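Local coordinates for beta-phenylalanine aminotransferase (Variovorax paradoxus, PDB 4AO9), which is a class-III aminotransferase that uses pyridoxal-5'-phosphate to move the amino group of beta-phenylalanine, probably to a keto acid, at residues Asp397-Leu400 with Arg401-Leu404; Ser389-Asp392 with Leu393-Val396; Val63-Ala67 with Pro68-Thr72. All coordinates share one frame; numbering follows the deposited sequence.

In the fold
The three contacts are local ones on the same chain. Contact 2 (389-396) runs directly into contact 1 (397-404), the loop leading to helix 398-410 and the first turns of that helix; their centres lie about 14 Å apart and they share no touch beyond the chain itself. Contact 3 (63-72), a turn entering strand 72-77, lies about 14 Å from contact 1 between centres, with nearest atoms about 5 Å apart, and its P68 and L71 pack on later residues of helix 398-410. Contacts 2 and 3 are about 24 Å apart between centres. The cofactor is about 11 Å from the L64 side chain and about 14 Å from that of S390.

Contact 1 of 3, residues Asp397-Leu400 with Arg401-Leu404; sequences DGRL and RQLL
L403 N donates to R399 O over 3.0 Å. L404 N repeats the bond to L400 O at much the same length, and the one from Q402 N to G398 O is longer. These i to i+4 bonds set the first turns of helix 398-410. Side chains follow the same spacing: L403 lays its CG 3.3 Å from R399 O, and Q402 passes its CG alongside G398 O. L400 and L403 meet more loosely through their methyl groups, with CD2 of L400 4.3 Å from CD1 of L403.

Behind this shell stands the N-cap, D397. Its OD1 takes R399 N, approached from above the carboxylate plane, and on its syn lone pair also takes R399 NE at 3.0 Å, in the guanidinium plane and nearly straight (171°). R399 NH2 completes a side-on salt bridge at 2.8 Å from D397 OD2, tilted from both flat groups. With CG of D397 anti to the backbone N (chi1 -173°), the carboxylate is carried back over the start of the helix.

Farther out, R399 NH1 pairs with D27 and the carbonyl of H23, Q402 OE1 with the hydroxyl of Y34, and R401 NH2 with the carbonyl of A380. L403 packs on L30, and L404 on I439 and F442. Two donors from one residue therefore converge on OD1 of the capping aspartate; its negative charge would be stabilised by the helix start and the guanidinium together, which is likely to keep the carboxylate ionised.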
loop_
_atom_site.group_PDB
_atom_site.type_symbol
_atom_site.label_atom_id
_atom_site.label_comp_id
_atom_site.label_asym_id
_atom_site.label_seq_id
_atom_site.Cartn_x
_atom_site.Cartn_y
_atom_site.Cartn_z
ATOM N N ASP A 397 6.185 24.664 -22.440
ATOM C CA ASP A 397 6.426 23.743 -23.545
ATOM C C ASP A 397 7.046 22.454 -23.018
ATOM O O ASP A 397 8.215 22.419 -22.632
ATOM C CB ASP A 397 7.346 24.416 -24.577
ATOM C CG ASP A 397 7.534 23.597 -25.854
ATOM O OD1 ASP A 397 7.054 22.443 -25.951
ATOM O OD2 ASP A 397 8.186 24.130 -26.779
ATOM N N GLY A 398 6.257 21.385 -23.023
ATOM C CA GLY A 398 6.712 20.088 -22.537
ATOM C C GLY A 398 7.921 19.534 -23.268
ATOM O O GLY A 398 8.664 18.721 -22.713
ATOM N N ARG A 399 8.133 19.973 -24.509
ATOM C CA ARG A 399 9.234 19.462 -25.319
ATOM C C ARG A 399 10.570 19.923 -24.747
ATOM O O ARG A 399 11.582 19.249 -24.912
ATOM C CB ARG A 399 9.103 19.899 -26.788
ATOM C CG ARG A 399 7.856 19.373 -27.497
ATOM C CD ARG A 399 7.657 20.058 -28.859
ATOM N NE ARG A 399 7.510 21.507 -28.723
ATOM C CZ ARG A 399 7.670 22.389 -29.709
ATOM N NH1 ARG A 399 7.992 21.991 -30.935
ATOM N NH2 ARG A 399 7.520 23.683 -29.461
ATOM N N LEU A 400 10.559 21.075 -24.078
ATOM C CA LEU A 400 11.760 21.617 -23.456
ATOM C C LEU A 400 12.204 20.786 -22.255
ATOM O O LEU A 400 13.396 20.569 -22.062
ATOM C CB LEU A 400 11.566 23.092 -23.068
ATOM C CG LEU A 400 11.272 24.057 -24.219
ATOM C CD1 LEU A 400 11.046 25.456 -23.687
ATOM C CD2 LEU A 400 12.396 24.050 -25.252
ATOM N N ARG A 401 11.243 20.328 -21.453
ATOM C CA ARG A 401 11.540 19.395 -20.362
ATOM C C ARG A 401 12.166 18.103 -20.895
ATOM O O ARG A 401 13.096 17.563 -20.291
ATOM C CB ARG A 401 10.274 19.068 -19.559
ATOM C CG ARG A 401 9.667 20.261 -18.819
ATOM C CD ARG A 401 8.743 19.773 -17.704
ATOM N NE ARG A 401 8.755 20.645 -16.523
ATOM C CZ ARG A 401 7.954 20.472 -15.472
ATOM N NH1 ARG A 401 7.083 19.467 -15.442
ATOM N NH2 ARG A 401 8.024 21.296 -14.443
ATOM N N GLN A 402 11.662 17.622 -22.033
ATOM C CA GLN A 402 12.221 16.409 -22.644
ATOM C C GLN A 402 13.653 16.650 -23.112
ATOM O O GLN A 402 14.546 15.838 -22.856
ATOM C CB GLN A 402 11.356 15.913 -23.802
ATOM C CG GLN A 402 9.959 15.486 -23.416
ATOM C CD GLN A 402 9.209 14.915 -24.593
ATOM O OE1 GLN A 402 9.511 13.810 -25.063
ATOM N NE2 GLN A 402 8.230 15.659 -25.083
ATOM N N LEU A 403 13.882 17.774 -23.792
ATOM C CA LEU A 403 15.229 18.106 -24.250
ATOM C C LEU A 403 16.218 18.176 -23.085
ATOM O O LEU A 403 17.327 17.657 -23.183
ATOM C CB LEU A 403 15.235 19.404 -25.085
ATOM C CG LEU A 403 14.538 19.317 -26.457
ATOM C CD1 LEU A 403 14.408 20.688 -27.125
ATOM C CD2 LEU A 403 15.245 18.358 -27.406
ATOM N N LEU A 404 15.796 18.790 -21.977
ATOM C CA LEU A 404 16.611 18.831 -20.753
ATOM C C LEU A 404 16.939 17.435 -20.229
ATOM O O LEU A 404 18.098 17.131 -19.931
ATOM C CB LEU A 404 15.907 19.641 -19.652
ATOM C CG LEU A 404 16.652 19.702 -18.307
ATOM C CD1 LEU A 404 18.037 20.354 -18.430
ATOM C CD2 LEU A 404 15.805 20.464 -17.304
#

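Contact 2 of 3, residues Ser389-Asp392 with Leu393-Val396; sequences SSED and LAAV
L393 N donates to S390 O at 2.9 Å, and one residue on A394 N repeats the step to E391 O at 3.3 Å. Both are i to i+3 backbone bonds, and each donor sits well above the plane of the carbonyl it uses, 60° out of it at S390. D392 N closes the preceding turn on S389 O, so the chain winds tightly from S389 to A394. A weak bond of 3.3 Å from V396 N to L393 O follows in the type I turn 393-396.

Side-chain bonds gather at the start of the winding. D392 folds back with CG beside its own backbone N (chi1 -63°), which brings OD2 to S389 N at 3.2 Å, met from above the carboxylate plane; the same oxygen also accepts from R388 N. In the other direction, S389 OG takes a weak bond from E391 N.

Van der Waals contacts set CB atoms against carbonyl oxygens: CB of L393 lies 3.5 Å from S390 O, and CB of A394 rests 3.4 Å from E391 O. CD2 of L393 runs alongside the D392 carbonyl group, while the side chain makes apolar packing on V383 and V387. A serine in place of L393 would probably leave V383 and V387 without their apolar partner and open a gap between the turn and those two valines.

The bond from S389 N to D392 OD2 is the half of a capping box in which the carboxylate of the third residue accepts from the amide of the cap; S389 OG is met only weakly, by E391 N. Together they cap the short 3-10 segment in the surface loop joining strand 377-381 to helix 398-410.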
loop_
_atom_site.group_PDB
_atom_site.type_symbol
_atom_site.label_atom_id
_atom_site.label_comp_id
_atom_site.label_asym_id
_atom_site.label_seq_id
_atom_site.Cartn_x
_atom_site.Cartn_y
_atom_site.Cartn_z
ATOM N N SER A 389 1.314 28.561 -8.325
ATOM C CA SER A 389 0.428 27.401 -8.471
ATOM C C SER A 389 0.671 26.752 -9.821
ATOM O O SER A 389 1.361 27.324 -10.670
ATOM C CB SER A 389 -1.053 27.796 -8.332
ATOM O OG SER A 389 -1.544 28.449 -9.511
ATOM N N SER A 390 0.090 25.576 -10.032
ATOM C CA SER A 390 0.253 24.864 -11.296
ATOM C C SER A 390 -0.315 25.654 -12.479
ATOM O O SER A 390 0.112 25.456 -13.615
ATOM C CB SER A 390 -0.376 23.471 -11.222
ATOM O OG SER A 390 -1.731 23.559 -10.829
ATOM N N GLU A 391 -1.263 26.548 -12.204
ATOM C CA GLU A 391 -1.834 27.411 -13.241
ATOM C C GLU A 391 -0.759 28.260 -13.919
ATOM O O GLU A 391 -0.846 28.534 -15.119
ATOM C CB GLU A 391 -2.953 28.290 -12.660
ATOM C CG GLU A 391 -3.706 29.145 -13.692
ATOM C CD GLU A 391 -4.397 28.323 -14.779
ATOM O OE1 GLU A 391 -4.807 27.167 -14.513
ATOM O OE2 GLU A 391 -4.531 28.840 -15.912
ATOM N N ASP A 392 0.264 28.651 -13.162
ATOM C CA ASP A 392 1.377 29.432 -13.704
ATOM C C ASP A 392 2.234 28.637 -14.695
ATOM O O ASP A 392 3.042 29.221 -15.433
ATOM C CB ASP A 392 2.255 29.979 -12.573
ATOM C CG ASP A 392 1.510 30.950 -11.670
ATOM O OD1 ASP A 392 0.733 31.778 -12.190
ATOM O OD2 ASP A 392 1.707 30.893 -10.441
ATOM N N LEU A 393 2.045 27.318 -14.716
ATOM C CA LEU A 393 2.834 26.409 -15.558
ATOM C C LEU A 393 2.041 25.849 -16.748
ATOM O O LEU A 393 2.533 24.969 -17.477
ATOM C CB LEU A 393 3.392 25.264 -14.707
ATOM C CG LEU A 393 4.135 25.603 -13.415
ATOM C CD1 LEU A 393 4.432 24.322 -12.654
ATOM C CD2 LEU A 393 5.425 26.391 -13.677
ATOM N N ALA A 394 0.835 26.384 -16.947
ATOM C CA ALA A 394 -0.121 25.855 -17.929
ATOM C C ALA A 394 0.322 25.992 -19.387
ATOM O O ALA A 394 -0.085 25.195 -20.237
ATOM C CB ALA A 394 -1.494 26.495 -17.732
ATOM N N ALA A 395 1.149 26.994 -19.671
ATOM C CA ALA A 395 1.561 27.284 -21.047
ATOM C C ALA A 395 2.985 26.815 -21.363
ATOM O O ALA A 395 3.481 27.026 -22.473
ATOM C CB ALA A 395 1.389 28.771 -21.350
ATOM N N VAL A 396 3.630 26.166 -20.397
ATOM C CA VAL A 396 4.995 25.657 -20.569
ATOM C C VAL A 396 5.073 24.636 -21.710
ATOM O O VAL A 396 4.137 23.862 -21.929
ATOM C CB VAL A 396 5.566 25.072 -19.239
ATOM C CG1 VAL A 396 6.929 24.396 -19.442
ATOM C CG2 VAL A 396 5.675 26.169 -18.179
#

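Contact 3 of 3, residues Val63-Ala67 with Pro68-Thr72; sequences VLFYA and PFPLT
Y66 and P70 face each other across a chain reversal in which the 64-67 and 68-71 directions differ by 142°, with a cis peptide bond between A67 and P68 at the bend. P70 lies over one face of the Y66 ring, its CA 3.8 Å from the ring centroid, a CH-pi contact displaced toward the rim. CB of P70 also touches CE1 of Y66 at 3.8 Å. F65 meets the proline at its CD corner, roughly at right angles to the approach of Y66, with CD2 of F65 3.7 Å from P70 CD.

Placing CG of Y66 between its backbone N and carbonyl carbon (chi1 48°) swings the ring across to the returning chain. There OH accepts from L71 N at 3.0 Å, nearly straight (165°), while CG of L71 packs 3.5 Å from the same oxygen. A water 2.7 Å from Y66 OH and from L71 O donates to that carbonyl; the phenol thus holds L71 directly at its amide and, by way of the water, at its carbonyl.

F405 meets the Y66 ring edge-to-face, while P68 and L71 pack on F406 and L409 of helix 398-410. F69 lies against F37 of helix 23-40 and F48 of helix 42-51. P70 touches H125 of the second subunit, and T72 pairs in parallel with a strand of that subunit, so the sheet continues across the interface.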
loop_
_atom_site.group_PDB
_atom_site.type_symbol
_atom_site.label_atom_id
_atom_site.label_comp_id
_atom_site.label_asym_id
_atom_site.label_seq_id
_atom_site.Cartn_x
_atom_site.Cartn_y
_atom_site.Cartn_z
ATOM N N VAL A 63 4.716 7.413 -13.601
ATOM C CA VAL A 63 5.769 8.434 -13.686
ATOM C C VAL A 63 7.086 7.898 -14.267
ATOM O O VAL A 63 7.915 8.665 -14.770
ATOM C CB VAL A 63 6.002 9.140 -12.313
ATOM C CG1 VAL A 63 6.967 8.337 -11.417
ATOM C CG2 VAL A 63 6.532 10.557 -12.517
ATOM N N LEU A 64 7.276 6.581 -14.204
ATOM C CA LEU A 64 8.499 5.963 -14.701
ATOM C C LEU A 64 8.490 5.810 -16.212
ATOM O O LEU A 64 9.533 5.561 -16.804
ATOM C CB LEU A 64 8.725 4.594 -14.053
ATOM C CG LEU A 64 8.855 4.542 -12.529
ATOM C CD1 LEU A 64 9.169 3.108 -12.110
ATOM C CD2 LEU A 64 9.909 5.523 -11.984
ATOM N N PHE A 65 7.324 5.939 -16.842
ATOM C CA PHE A 65 7.303 5.880 -18.299
ATOM C C PHE A 65 7.617 7.227 -18.934
ATOM O O PHE A 65 7.097 8.262 -18.518
ATOM C CB PHE A 65 5.960 5.390 -18.848
ATOM C CG PHE A 65 5.951 5.306 -20.349
ATOM C CD1 PHE A 65 5.592 6.408 -21.122
ATOM C CD2 PHE A 65 6.366 4.146 -20.986
ATOM C CE1 PHE A 65 5.625 6.345 -22.519
ATOM C CE2 PHE A 65 6.404 4.075 -22.388
ATOM C CZ PHE A 65 6.039 5.182 -23.146
ATOM N N TYR A 66 8.471 7.196 -19.952
ATOM C CA TYR A 66 8.645 8.343 -20.841
ATOM C C TYR A 66 8.944 7.845 -22.248
ATOM O O TYR A 66 9.444 6.721 -22.434
ATOM C CB TYR A 66 9.748 9.297 -20.349
ATOM C CG TYR A 66 11.031 8.604 -19.960
ATOM C CD1 TYR A 66 11.211 8.128 -18.654
ATOM C CD2 TYR A 66 12.069 8.409 -20.886
ATOM C CE1 TYR A 66 12.370 7.473 -18.272
ATOM C CE2 TYR A 66 13.246 7.749 -20.504
ATOM C CZ TYR A 66 13.389 7.288 -19.196
ATOM O OH TYR A 66 14.544 6.643 -18.806
ATOM N N ALA A 67 8.621 8.680 -23.235
ATOM C CA ALA A 67 8.873 8.358 -24.630
ATOM C C ALA A 67 10.340 8.610 -24.995
ATOM O O ALA A 67 10.989 9.463 -24.392
ATOM C CB ALA A 67 7.938 9.163 -25.522
ATOM N N PRO A 68 10.874 7.872 -25.983
ATOM C CA PRO A 68 10.187 6.835 -26.758
ATOM C C PRO A 68 9.965 5.535 -25.978
ATOM O O PRO A 68 9.024 4.791 -26.279
ATOM C CB PRO A 68 11.112 6.627 -27.962
ATOM C CG PRO A 68 12.463 6.987 -27.473
ATOM C CD PRO A 68 12.247 8.108 -26.471
ATOM N N PHE A 69 10.817 5.293 -24.979
ATOM C CA PHE A 69 10.682 4.187 -24.025
ATOM C C PHE A 69 11.584 4.514 -22.840
ATOM O O PHE A 69 12.562 5.235 -22.997
ATOM C CB PHE A 69 11.094 2.835 -24.642
ATOM C CG PHE A 69 12.498 2.816 -25.171
ATOM C CD1 PHE A 69 12.765 3.200 -26.480
ATOM C CD2 PHE A 69 13.565 2.436 -24.358
ATOM C CE1 PHE A 69 14.064 3.204 -26.972
ATOM C CE2 PHE A 69 14.876 2.442 -24.840
ATOM C CZ PHE A 69 15.126 2.829 -26.160
ATOM N N PRO A 70 11.256 3.995 -21.644
ATOM C CA PRO A 70 12.098 4.281 -20.482
ATOM C C PRO A 70 13.310 3.370 -20.420
ATOM O O PRO A 70 13.239 2.205 -20.840
ATOM C CB PRO A 70 11.162 4.013 -19.299
ATOM C CG PRO A 70 10.214 2.961 -19.823
ATOM C CD PRO A 70 9.989 3.345 -21.261
ATOM N N LEU A 71 14.402 3.888 -19.874
ATOM C CA LEU A 71 15.561 3.059 -19.561
ATOM C C LEU A 71 15.217 2.052 -18.474
ATOM O O LEU A 71 14.497 2.367 -17.515
ATOM C CB LEU A 71 16.729 3.915 -19.069
ATOM C CG LEU A 71 17.335 4.955 -20.015
ATOM C CD1 LEU A 71 18.345 5.831 -19.277
ATOM C CD2 LEU A 71 18.003 4.266 -21.180
ATOM N N THR A 72 15.711 0.830 -18.645
ATOM C CA THR A 72 15.759 -0.126 -17.548
ATOM C C THR A 72 17.001 0.136 -16.709
ATOM O O THR A 72 18.104 0.277 -17.243
ATOM C CB THR A 72 15.754 -1.566 -18.076
ATOM O OG1 THR A 72 14.460 -1.850 -18.603
ATOM C CG2 THR A 72 16.058 -2.574 -16.969
HETATM O O HOH W 1 14.254 4.963 -16.669
#